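Side-chain contacts in dermonecrotic toxin (Pasteurella multocida, PDB 2EBF), which acts as a potent mitogen and osteolytic dermonecrotic toxin that induces bone resorption and is associated with the severe progressive form of atrophic rhinitis in pigs: residues 128-133 with 154-159; 339-344 with 519-524; 415-418 with 423-426; 433-436 with 441-444; 659-664 with 738-743. All coordinates share one frame; numbering follows the deposited sequence.

Contacts 1 and 2 are buried, contacts 3 and 4 partly so, and contact 5 lies at the surface. The buried pair is mainly apolar or aromatic: a leucine between L129 and Y130 in contact 1, an indole against a short helix in contact 2. Contacts 3 and 4 are consecutive, share helix 425-434, have centres about 15 Å apart and meet where W424 packs on R444; one is a ring pair, the other a carboxylate gripping a helix start, and both include a bridging water. Contact 5 mixes apolar packing with a solvated lysine, and its R741 forms a salt bridge with E133 of contact 1; contact 2 touches none of the others.

Contact 1 of 5, residues 128-133 with 154-159; sequences ALYLPE and FLLRTA
L156 reaches from helix 151-164 to the C-terminal end of helix 115-129 and divides its two methyl groups between L129 and Y130. Its CG is anti to the backbone N (chi1 -178°), which carries the branched end outward from the helix. The apolar part of the contact is therefore forked. L156 CD1 lies 3.6 Å from Y130 CE1, approaching the phenol ring obliquely, while L156 CD2 lies 3.8 Å from L129 CG and touches CB of the same residue. The same CD2 also comes within 4.1 Å of Y130 CZ, so that the two branches together follow the phenol from CD1 toward its hydroxyl end. All three side chains are buried, and L129 also packs on M95 and M99 of helix 88-108.

These residues join helix 115-129 to helix 151-164 in the all-helical part of the chain that includes the membrane localization domain. Y130 is the first residue to leave the helical conformation; its ring packs against L156, and K138 and I141 of helix 135-143 also touch it. A bound glucose lies about 7 Å from the Y130 side chain, and K138 lines a glycan pocket seen in this structure.

The polar bond of the contact leads to a third helix. The buried Y130 OH is hydrogen-bonded to H96 NE2 of helix 88-108, which holds the phenol end beside L156 CB, 4.0 Å from Y130 OH.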
# COMPACT_ATOMS: atom_id res chain seq x y z
N ALA A 128 -3.41 23.21 -11.09
CA ALA A 128 -2.14 23.22 -10.38
C ALA A 128 -1.64 21.81 -10.05
O ALA A 128 -0.43 21.58 -9.91
CB ALA A 128 -2.23 24.07 -9.10
N LEU A 129 -2.58 20.88 -9.88
CA LEU A 129 -2.28 19.50 -9.48
C LEU A 129 -2.16 18.53 -10.64
O LEU A 129 -1.29 17.65 -10.63
CB LEU A 129 -3.39 19.00 -8.57
CG LEU A 129 -3.20 19.01 -7.05
CD1 LEU A 129 -1.99 19.80 -6.59
CD2 LEU A 129 -4.47 19.47 -6.42
N TYR A 130 -3.06 18.66 -11.61
CA TYR A 130 -3.16 17.75 -12.74
C TYR A 130 -2.74 18.47 -14.00
O TYR A 130 -3.42 19.37 -14.47
CB TYR A 130 -4.58 17.16 -12.83
CG TYR A 130 -4.95 16.40 -11.57
CD1 TYR A 130 -4.60 15.06 -11.42
CD2 TYR A 130 -5.59 17.04 -10.50
CE1 TYR A 130 -4.92 14.36 -10.26
CE2 TYR A 130 -5.90 16.34 -9.33
CZ TYR A 130 -5.56 15.01 -9.22
OH TYR A 130 -5.83 14.32 -8.07
N LEU A 131 -1.58 18.07 -14.52
CA LEU A 131 -0.99 18.73 -15.68
C LEU A 131 -1.78 18.27 -16.92
O LEU A 131 -2.53 17.31 -16.82
CB LEU A 131 0.49 18.36 -15.77
CG LEU A 131 1.43 19.02 -14.73
CD1 LEU A 131 0.87 18.90 -13.33
CD2 LEU A 131 2.80 18.41 -14.78
N PRO A 132 -1.64 18.98 -18.06
CA PRO A 132 -2.43 18.62 -19.25
C PRO A 132 -2.34 17.16 -19.69
O PRO A 132 -3.32 16.62 -20.22
CB PRO A 132 -1.86 19.54 -20.33
CG PRO A 132 -1.37 20.73 -19.57
CD PRO A 132 -0.79 20.16 -18.31
N GLU A 133 -1.18 16.53 -19.52
CA GLU A 133 -1.01 15.14 -19.96
C GLU A 133 -1.54 14.10 -18.96
O GLU A 133 -1.39 12.89 -19.17
CB GLU A 133 0.46 14.86 -20.27
CG GLU A 133 1.37 14.78 -19.05
CD GLU A 133 1.90 16.12 -18.57
OE1 GLU A 133 1.49 17.20 -19.07
OE2 GLU A 133 2.77 16.08 -17.68
N PHE A 154 -3.21 10.51 -1.64
CA PHE A 154 -2.41 9.30 -1.75
C PHE A 154 -2.25 8.89 -3.21
O PHE A 154 -1.16 8.57 -3.66
CB PHE A 154 -3.08 8.16 -0.97
CG PHE A 154 -2.43 6.82 -1.17
CD1 PHE A 154 -1.46 6.37 -0.29
CD2 PHE A 154 -2.77 6.03 -2.27
CE1 PHE A 154 -0.84 5.13 -0.49
CE2 PHE A 154 -2.16 4.79 -2.48
CZ PHE A 154 -1.20 4.35 -1.60
N LEU A 155 -3.35 8.93 -3.95
CA LEU A 155 -3.32 8.49 -5.33
C LEU A 155 -2.48 9.41 -6.22
O LEU A 155 -1.75 8.92 -7.07
CB LEU A 155 -4.73 8.30 -5.88
CG LEU A 155 -5.50 7.13 -5.26
CD1 LEU A 155 -6.97 7.28 -5.58
CD2 LEU A 155 -4.97 5.74 -5.69
N LEU A 156 -2.58 10.72 -6.03
CA LEU A 156 -1.75 11.65 -6.82
C LEU A 156 -0.27 11.53 -6.46
O LEU A 156 0.59 11.59 -7.33
CB LEU A 156 -2.22 13.11 -6.71
CG LEU A 156 -1.43 14.11 -7.56
CD1 LEU A 156 -1.58 13.80 -9.06
CD2 LEU A 156 -1.95 15.48 -7.29
N ARG A 157 0.02 11.34 -5.18
CA ARG A 157 1.38 11.10 -4.72
C ARG A 157 1.96 9.88 -5.40
O ARG A 157 3.08 9.94 -5.92
CB ARG A 157 1.40 10.91 -3.20
CG ARG A 157 2.70 10.39 -2.65
CD ARG A 157 2.48 9.77 -1.28
NE ARG A 157 1.87 10.72 -0.35
CZ ARG A 157 1.09 10.39 0.67
NH1 ARG A 157 0.80 9.11 0.91
NH2 ARG A 157 0.58 11.33 1.44
N THR A 158 1.20 8.79 -5.41
CA THR A 158 1.61 7.53 -6.03
C THR A 158 1.82 7.70 -7.54
O THR A 158 2.82 7.22 -8.12
CB THR A 158 0.57 6.41 -5.72
OG1 THR A 158 0.37 6.32 -4.29
CG2 THR A 158 1.02 5.05 -6.26
N ALA A 159 0.87 8.39 -8.19
CA ALA A 159 0.93 8.62 -9.63
C ALA A 159 2.19 9.40 -10.01
O ALA A 159 2.86 9.05 -10.96
CB ALA A 159 -0.31 9.38 -10.10

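Contact 2 of 5, residues 339-344 with 519-524; sequences TPWDAI and GLVQYL
W341 swings its indole toward helix 520-524 because CG is anti to the backbone N (chi1 -169°), and Q522 meets it by folding: CG lies anti to the carbonyl carbon and the chain then bends at chi2 (75°). That bend puts CG and the amide nitrogen over one face of the indole. Q522 CG sits 4.0 Å from the centroid of the five-membered ring, almost on the ring normal, in a CH-pi contact. Farther out, Q522 NE2 stands over the six-membered part, 3.3 Å from W341 CZ2, with the amide plane turned 69° from the ring. N508 OD1 takes a hydrogen bond from this NE2, and Q522 OE1 turns back within its own segment to accept one from G519 N over 2.8 Å, in the carbonyl plane. As G519 is the N-cap and Q522 the third residue of the helix, this is the N3-to-N-cap bond of a capping box, without the reciprocal bond, which a glycine N-cap cannot make; it and N508 fix the rotation of the amide.

Helix 339-345 is thus docked on a short helix that lies beside the mixed sheet of the C2 domain, where L520 packs on helix 473-490 and strand 498-502. V521 extends the contact along the indole, its CG1 3.6 Å from W341 CZ2. W341 NE1 finds its hydrogen-bond acceptor in I526 O, just after segment 519-524. At the edge of the indole lies D342, which forms a salt bridge with R547, and Y345 meets the W341 ring with its own.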
# COMPACT_ATOMS: atom_id res chain seq x y z
N THR A 339 9.12 -20.81 -7.67
CA THR A 339 10.04 -21.92 -7.94
C THR A 339 10.42 -22.77 -6.70
O THR A 339 10.30 -24.00 -6.74
CB THR A 339 11.28 -21.44 -8.76
OG1 THR A 339 10.86 -21.21 -10.11
CG2 THR A 339 12.39 -22.48 -8.76
N PRO A 340 10.87 -22.13 -5.60
CA PRO A 340 11.22 -22.94 -4.44
C PRO A 340 10.05 -23.78 -3.91
O PRO A 340 10.23 -24.96 -3.60
CB PRO A 340 11.66 -21.91 -3.39
CG PRO A 340 12.06 -20.72 -4.20
CD PRO A 340 11.14 -20.70 -5.37
N TRP A 341 8.86 -23.19 -3.84
CA TRP A 341 7.69 -23.89 -3.30
C TRP A 341 7.24 -25.03 -4.22
O TRP A 341 6.98 -26.15 -3.75
CB TRP A 341 6.54 -22.92 -3.02
CG TRP A 341 5.40 -23.53 -2.22
CD1 TRP A 341 5.26 -23.54 -0.85
CD2 TRP A 341 4.26 -24.22 -2.74
NE1 TRP A 341 4.11 -24.19 -0.49
CE2 TRP A 341 3.47 -24.62 -1.64
CE3 TRP A 341 3.83 -24.54 -4.04
CZ2 TRP A 341 2.28 -25.33 -1.79
CZ3 TRP A 341 2.65 -25.24 -4.19
CH2 TRP A 341 1.88 -25.63 -3.07
N ASP A 342 7.15 -24.74 -5.52
CA ASP A 342 6.77 -25.74 -6.51
C ASP A 342 7.74 -26.93 -6.57
O ASP A 342 7.33 -28.05 -6.89
CB ASP A 342 6.64 -25.10 -7.90
CG ASP A 342 5.30 -24.41 -8.12
OD1 ASP A 342 4.30 -24.75 -7.44
OD2 ASP A 342 5.23 -23.52 -9.00
N ALA A 343 9.02 -26.68 -6.26
CA ALA A 343 10.03 -27.75 -6.21
C ALA A 343 9.80 -28.77 -5.09
O ALA A 343 10.21 -29.93 -5.21
CB ALA A 343 11.43 -27.15 -6.10
N ILE A 344 9.17 -28.34 -4.00
CA ILE A 344 8.88 -29.25 -2.89
C ILE A 344 7.46 -29.81 -3.00
O ILE A 344 7.26 -31.02 -2.91
CB ILE A 344 9.06 -28.57 -1.49
CG1 ILE A 344 10.38 -27.79 -1.39
CG2 ILE A 344 8.93 -29.59 -0.36
CD1 ILE A 344 11.64 -28.63 -1.56
N GLY A 519 -0.41 -17.65 -1.48
CA GLY A 519 -1.13 -17.92 -0.25
C GLY A 519 -0.19 -17.95 0.94
O GLY A 519 1.04 -17.84 0.78
N LEU A 520 -0.75 -18.12 2.13
CA LEU A 520 0.06 -18.18 3.36
C LEU A 520 1.12 -19.25 3.24
O LEU A 520 2.25 -19.12 3.73
CB LEU A 520 -0.81 -18.56 4.56
CG LEU A 520 -1.74 -17.56 5.24
CD1 LEU A 520 -2.89 -18.34 5.86
CD2 LEU A 520 -0.99 -16.76 6.31
N VAL A 521 0.73 -20.33 2.56
CA VAL A 521 1.48 -21.56 2.50
C VAL A 521 2.70 -21.38 1.58
O VAL A 521 3.80 -21.85 1.90
CB VAL A 521 0.46 -22.66 2.11
CG1 VAL A 521 0.85 -23.52 0.94
CG2 VAL A 521 0.01 -23.41 3.33
N GLN A 522 2.51 -20.65 0.49
CA GLN A 522 3.64 -20.28 -0.38
C GLN A 522 4.61 -19.35 0.33
O GLN A 522 5.82 -19.58 0.31
CB GLN A 522 3.15 -19.66 -1.68
CG GLN A 522 2.54 -20.68 -2.62
CD GLN A 522 1.17 -21.13 -2.19
OE1 GLN A 522 0.35 -20.32 -1.75
NE2 GLN A 522 0.89 -22.42 -2.34
N TYR A 523 4.10 -18.30 0.96
CA TYR A 523 4.97 -17.39 1.69
C TYR A 523 5.70 -18.07 2.84
O TYR A 523 6.86 -17.77 3.09
CB TYR A 523 4.22 -16.17 2.20
CG TYR A 523 3.98 -15.11 1.15
CD1 TYR A 523 5.03 -14.28 0.71
CD2 TYR A 523 2.71 -14.90 0.62
CE1 TYR A 523 4.81 -13.29 -0.25
CE2 TYR A 523 2.48 -13.91 -0.33
CZ TYR A 523 3.53 -13.11 -0.77
OH TYR A 523 3.29 -12.13 -1.71
N LEU A 524 5.03 -19.01 3.52
CA LEU A 524 5.63 -19.66 4.70
C LEU A 524 6.42 -20.93 4.36
O LEU A 524 7.03 -21.54 5.24
CB LEU A 524 4.56 -19.96 5.77
CG LEU A 524 3.88 -18.77 6.45
CD1 LEU A 524 2.78 -19.25 7.40
CD2 LEU A 524 4.89 -17.87 7.21

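Contact 3 of 5, residues 415-418 with 423-426; sequences SQFL and EWKT
F417 presses the edge of its ring onto one face of the W424 indole in a T-shaped pair. The planes stand at 86°, and the centroid of the phenyl ring is 4.8 Å from that of the six-membered indole ring. Contact falls on the CD1-CE1 edge: F417 CD1 comes within 3.4 Å of W424 CZ2. The root of the same side chain covers the other half of the indole, with F417 CB 4.2 Å from the centroid of the five-membered ring and nearly above it, a CH-pi contact. F417 reaches across with CG anti to its backbone N, whereas W424, the N-cap residue of the next helix, has CG between N and the carbonyl carbon (chi1 52°).

Beside the rings the contact becomes polar and wetter. Q416 CB touches E423 O at 3.4 Å, and the side chains of the two residues run alongside each other in the same direction. A water donates both to Q416 OE1, at 2.8 Å, and to E423 O, bridging the helix end and the turn.

The pair closes the short connection between helices 407-418 and 425-434. Helix 442-452 flanks it, with L447, Q448 and K451 against F417 and R444 against W424, while T426 packs back on I409 and V410.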
# COMPACT_ATOMS: atom_id res chain seq x y z
N SER A 415 -4.05 -13.97 25.46
CA SER A 415 -3.02 -14.03 26.48
C SER A 415 -3.65 -14.18 27.87
O SER A 415 -3.15 -14.93 28.70
CB SER A 415 -2.14 -12.79 26.40
OG SER A 415 -1.02 -12.92 27.25
N GLN A 416 -4.76 -13.48 28.09
CA GLN A 416 -5.54 -13.63 29.32
C GLN A 416 -6.10 -15.04 29.52
O GLN A 416 -5.98 -15.61 30.61
CB GLN A 416 -6.68 -12.60 29.35
CG GLN A 416 -6.44 -11.44 30.30
CD GLN A 416 -5.57 -10.33 29.73
OE1 GLN A 416 -6.01 -9.19 29.62
NE2 GLN A 416 -4.33 -10.67 29.37
N PHE A 417 -6.70 -15.60 28.47
CA PHE A 417 -7.22 -16.96 28.51
C PHE A 417 -6.13 -17.96 28.88
O PHE A 417 -6.33 -18.81 29.74
CB PHE A 417 -7.86 -17.36 27.18
CG PHE A 417 -8.27 -18.81 27.12
CD1 PHE A 417 -9.54 -19.21 27.52
CD2 PHE A 417 -7.37 -19.79 26.69
CE1 PHE A 417 -9.92 -20.55 27.47
CE2 PHE A 417 -7.74 -21.13 26.65
CZ PHE A 417 -9.01 -21.51 27.04
N LEU A 418 -4.98 -17.86 28.20
CA LEU A 418 -3.87 -18.79 28.38
C LEU A 418 -3.30 -18.77 29.80
O LEU A 418 -2.81 -19.79 30.28
CB LEU A 418 -2.75 -18.49 27.38
CG LEU A 418 -3.01 -18.84 25.92
CD1 LEU A 418 -1.85 -18.37 25.06
CD2 LEU A 418 -3.23 -20.34 25.75
N GLU A 423 -10.84 -12.51 32.00
CA GLU A 423 -11.04 -11.32 31.17
C GLU A 423 -10.81 -11.61 29.68
O GLU A 423 -9.78 -11.25 29.11
CB GLU A 423 -10.17 -10.15 31.66
CG GLU A 423 -10.62 -8.77 31.15
CD GLU A 423 -10.29 -7.62 32.11
OE1 GLU A 423 -10.25 -7.86 33.34
OE2 GLU A 423 -10.10 -6.48 31.62
N TRP A 424 -11.79 -12.27 29.06
CA TRP A 424 -11.74 -12.60 27.63
C TRP A 424 -13.15 -12.80 27.06
O TRP A 424 -13.39 -13.72 26.27
CB TRP A 424 -10.86 -13.84 27.37
CG TRP A 424 -11.19 -15.05 28.21
CD1 TRP A 424 -10.85 -15.26 29.51
CD2 TRP A 424 -11.90 -16.22 27.79
NE1 TRP A 424 -11.31 -16.48 29.94
CE2 TRP A 424 -11.96 -17.10 28.90
CE3 TRP A 424 -12.50 -16.63 26.58
CZ2 TRP A 424 -12.59 -18.34 28.84
CZ3 TRP A 424 -13.12 -17.87 26.52
CH2 TRP A 424 -13.17 -18.71 27.65
N LYS A 425 -14.07 -11.91 27.44
CA LYS A 425 -15.48 -12.01 27.04
C LYS A 425 -15.68 -11.83 25.54
O LYS A 425 -16.48 -12.55 24.93
CB LYS A 425 -16.36 -11.03 27.84
CG LYS A 425 -16.35 -11.20 29.37
CD LYS A 425 -17.08 -12.46 29.83
CE LYS A 425 -17.01 -12.64 31.35
NZ LYS A 425 -17.78 -11.59 32.10
N THR A 426 -14.97 -10.87 24.94
CA THR A 426 -15.04 -10.66 23.49
C THR A 426 -14.54 -11.88 22.73
O THR A 426 -15.20 -12.37 21.81
CB THR A 426 -14.25 -9.40 23.05
OG1 THR A 426 -14.75 -8.27 23.78
CG2 THR A 426 -14.42 -9.15 21.55
O HOH W 1 -8.55 -8.62 28.53

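Contact 4 of 5, residues 433-436 with 441-444; sequences NLDK and GAFR
D435 drives its carboxylate into the start of helix 442-452, where two backbone N-H groups grip it. OD2 accepts from F443 N and OD1 from R444 N, both at 3.0 Å, each oxygen using its syn lone pair; the helix start would probably favour the charged form. This is the tight part. D435 OD1 lies only 3.3 Å from G441 CA, an approach made at a residue that lacks a side chain and has a positive phi (46°). Meanwhile D435 OD2 sits in the plane of the F443 ring, at its edge, 3.3 Å from CD1.

Over the ring face the packing is looser. L434 crosses F443 at about a right angle, with L434 CD1 4.2 Å from the ring centroid in a CH-pi contact. Beside the carboxylate a water enters, donating to D435 OD1 and accepting from R444 NE at 2.7 Å; the arginine is thereby linked to the aspartate indirectly, while its NH2 forms a salt bridge with D428.

Helix 425-434 ends here in a Schellman motif with K436 at C-prime, and a short turn leads into helix 442-452. A442 and F443 pack on I382 of helix 379-387, and L434 on the loop residues D404 and L405.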
# COMPACT_ATOMS: atom_id res chain seq x y z
N ASN A 433 -19.47 -17.53 18.07
CA ASN A 433 -19.79 -17.26 16.69
C ASN A 433 -19.11 -18.22 15.73
O ASN A 433 -19.77 -18.79 14.86
CB ASN A 433 -19.43 -15.82 16.35
CG ASN A 433 -20.52 -14.87 16.73
OD1 ASN A 433 -20.64 -14.46 17.88
ND2 ASN A 433 -21.34 -14.51 15.75
N LEU A 434 -17.80 -18.40 15.90
CA LEU A 434 -17.02 -19.36 15.11
C LEU A 434 -17.55 -20.79 15.21
O LEU A 434 -17.62 -21.50 14.21
CB LEU A 434 -15.55 -19.33 15.54
CG LEU A 434 -14.67 -18.19 15.05
CD1 LEU A 434 -13.25 -18.34 15.58
CD2 LEU A 434 -14.67 -18.11 13.52
N ASP A 435 -17.92 -21.20 16.42
CA ASP A 435 -18.40 -22.56 16.67
C ASP A 435 -19.92 -22.70 16.47
O ASP A 435 -20.51 -23.71 16.87
CB ASP A 435 -17.98 -23.02 18.07
CG ASP A 435 -16.50 -23.37 18.15
OD1 ASP A 435 -15.91 -23.22 19.24
OD2 ASP A 435 -15.92 -23.79 17.13
N LYS A 436 -20.53 -21.70 15.84
CA LYS A 436 -21.98 -21.65 15.62
C LYS A 436 -22.79 -21.92 16.90
O LYS A 436 -23.79 -22.64 16.86
CB LYS A 436 -22.40 -22.60 14.49
CG LYS A 436 -22.27 -22.04 13.09
CD LYS A 436 -21.00 -22.48 12.41
CE LYS A 436 -20.96 -21.97 10.97
NZ LYS A 436 -19.88 -22.62 10.16
N GLY A 441 -17.58 -27.14 20.60
CA GLY A 441 -16.91 -26.33 19.58
C GLY A 441 -15.42 -26.52 19.34
O GLY A 441 -14.61 -26.37 20.26
N ALA A 442 -15.08 -26.80 18.09
CA ALA A 442 -13.69 -27.08 17.66
C ALA A 442 -12.70 -25.94 17.90
O ALA A 442 -11.58 -26.18 18.37
CB ALA A 442 -13.67 -27.49 16.19
N PHE A 443 -13.11 -24.71 17.58
CA PHE A 443 -12.23 -23.55 17.78
C PHE A 443 -11.95 -23.34 19.27
O PHE A 443 -10.81 -23.11 19.67
CB PHE A 443 -12.82 -22.28 17.14
CG PHE A 443 -12.73 -22.26 15.62
CD1 PHE A 443 -13.83 -22.62 14.84
CD2 PHE A 443 -11.55 -21.89 14.98
CE1 PHE A 443 -13.75 -22.60 13.43
CE2 PHE A 443 -11.46 -21.86 13.59
CZ PHE A 443 -12.56 -22.21 12.81
N ARG A 444 -13.00 -23.46 20.08
CA ARG A 444 -12.88 -23.42 21.54
C ARG A 444 -11.96 -24.53 22.04
O ARG A 444 -11.06 -24.28 22.85
CB ARG A 444 -14.26 -23.53 22.18
CG ARG A 444 -14.28 -23.35 23.68
CD ARG A 444 -15.71 -23.27 24.22
NE ARG A 444 -16.43 -22.10 23.71
CZ ARG A 444 -16.33 -20.87 24.19
NH1 ARG A 444 -15.53 -20.60 25.22
NH2 ARG A 444 -17.04 -19.89 23.65
O HOH W 2 -17.64 -22.42 21.37

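Contact 5 of 5, residues 659-664 with 738-743; sequences MEFSHQ and TKPRLT
K739 extends its side chain alongside F661 and brings its ammonium group to the strand backbone. CG is anti to the backbone N (chi1 -178°) and the remaining chain is stretched, so that CE passes 4.0 Å from F661 CB. The direct bond from K739 NZ to F661 O is weak, at 3.4 Å. Two waters add bridges between them: one accepts from K739 NZ at 2.8 Å and donates to F661 O at 2.7 Å, the other accepts from both K739 NZ and F661 N.

P740 follows, laid over one face of the F661 ring. Its CB stands 3.9 Å from the ring centroid, 15° off the normal, in a CH-pi contact, and CG touches the CD1-CE1 side. Here the chain's C-terminal tail runs alongside strand 660-673, roughly antiparallel to it; the strand belongs to the six-stranded antiparallel sheet of the C3 domain, the region with a thiol-protease-like catalytic triad.

R741 turns from the strand to form a salt bridge with E133, linking the tail to the helical region near the other end of the chain. L742 returns to the contact, its CD2 meeting M659 CE at 3.8 Å. M659 reaches it through a bend at chi2 (67°), at the exposed margin.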
# COMPACT_ATOMS: atom_id res chain seq x y z
N MET A 659 14.54 31.78 -22.82
CA MET A 659 13.72 30.83 -22.05
C MET A 659 13.43 29.48 -22.76
O MET A 659 12.51 28.74 -22.38
CB MET A 659 12.42 31.51 -21.57
CG MET A 659 11.74 30.84 -20.37
SD MET A 659 12.68 30.96 -18.84
CE MET A 659 11.42 30.50 -17.65
N GLU A 660 14.23 29.16 -23.77
CA GLU A 660 14.14 27.86 -24.42
C GLU A 660 14.98 26.85 -23.65
O GLU A 660 15.83 27.24 -22.85
CB GLU A 660 14.64 27.93 -25.86
CG GLU A 660 13.81 28.80 -26.79
CD GLU A 660 14.05 28.45 -28.25
OE1 GLU A 660 13.45 27.46 -28.72
OE2 GLU A 660 14.82 29.17 -28.93
N PHE A 661 14.72 25.56 -23.87
CA PHE A 661 15.57 24.48 -23.36
C PHE A 661 15.95 23.58 -24.52
O PHE A 661 15.08 23.17 -25.30
CB PHE A 661 14.87 23.69 -22.25
CG PHE A 661 14.77 24.43 -20.94
CD1 PHE A 661 15.73 24.24 -19.95
CD2 PHE A 661 13.73 25.32 -20.71
CE1 PHE A 661 15.65 24.95 -18.74
CE2 PHE A 661 13.63 26.02 -19.50
CZ PHE A 661 14.60 25.84 -18.52
N SER A 662 17.24 23.29 -24.66
CA SER A 662 17.72 22.34 -25.67
C SER A 662 17.91 20.98 -25.01
O SER A 662 17.99 20.89 -23.78
CB SER A 662 19.03 22.81 -26.30
OG SER A 662 20.05 22.96 -25.32
N HIS A 663 17.94 19.93 -25.83
CA HIS A 663 18.38 18.62 -25.35
C HIS A 663 19.89 18.49 -25.63
O HIS A 663 20.38 18.94 -26.68
CB HIS A 663 17.58 17.49 -26.02
CG HIS A 663 17.92 17.26 -27.46
ND1 HIS A 663 17.48 18.09 -28.47
CD2 HIS A 663 18.64 16.29 -28.06
CE1 HIS A 663 17.92 17.65 -29.63
NE2 HIS A 663 18.63 16.56 -29.41
N GLN A 664 20.62 17.90 -24.68
CA GLN A 664 22.06 17.67 -24.81
C GLN A 664 22.27 16.20 -24.44
O GLN A 664 21.55 15.68 -23.60
CB GLN A 664 22.85 18.56 -23.84
CG GLN A 664 22.65 20.08 -24.02
CD GLN A 664 23.15 20.62 -25.36
OE1 GLN A 664 22.47 21.41 -26.02
NE2 GLN A 664 24.35 20.20 -25.76
N THR A 738 9.21 15.89 -18.95
CA THR A 738 10.27 16.46 -18.11
C THR A 738 10.92 17.73 -18.68
O THR A 738 11.72 18.37 -18.00
CB THR A 738 11.40 15.45 -17.78
OG1 THR A 738 12.16 15.17 -18.96
CG2 THR A 738 10.83 14.14 -17.19
N LYS A 739 10.61 18.10 -19.93
CA LYS A 739 11.09 19.39 -20.43
C LYS A 739 10.53 20.50 -19.52
O LYS A 739 9.32 20.57 -19.30
CB LYS A 739 10.73 19.61 -21.91
CG LYS A 739 11.27 20.93 -22.46
CD LYS A 739 11.40 20.93 -23.98
CE LYS A 739 11.78 22.32 -24.47
NZ LYS A 739 11.82 22.40 -25.97
N PRO A 740 11.42 21.31 -18.92
CA PRO A 740 10.98 22.27 -17.91
C PRO A 740 9.87 23.20 -18.37
O PRO A 740 9.94 23.76 -19.45
CB PRO A 740 12.27 23.03 -17.58
CG PRO A 740 13.35 22.01 -17.81
CD PRO A 740 12.89 21.33 -19.08
N ARG A 741 8.86 23.35 -17.52
CA ARG A 741 7.68 24.14 -17.84
C ARG A 741 7.44 25.20 -16.79
O ARG A 741 7.68 24.97 -15.60
CB ARG A 741 6.44 23.25 -17.86
CG ARG A 741 6.24 22.45 -19.10
CD ARG A 741 4.99 21.60 -18.92
NE ARG A 741 5.28 20.32 -18.28
CZ ARG A 741 4.41 19.33 -18.15
NH1 ARG A 741 3.15 19.48 -18.58
NH2 ARG A 741 4.79 18.19 -17.58
N LEU A 742 6.90 26.33 -17.23
CA LEU A 742 6.33 27.32 -16.32
C LEU A 742 5.02 26.76 -15.75
O LEU A 742 4.38 25.88 -16.37
CB LEU A 742 6.07 28.65 -17.03
CG LEU A 742 7.29 29.48 -17.43
CD1 LEU A 742 6.92 30.45 -18.55
CD2 LEU A 742 7.87 30.22 -16.23
N THR A 743 4.65 27.24 -14.57
CA THR A 743 3.38 26.87 -13.95
C THR A 743 2.21 27.32 -14.85
O THR A 743 1.15 26.67 -14.88
CB THR A 743 3.29 27.44 -12.52
OG1 THR A 743 4.37 26.91 -11.75
CG2 THR A 743 1.99 27.05 -11.86
O HOH W 3 14.20 21.34 -27.03
O HOH W 4 12.45 25.24 -25.63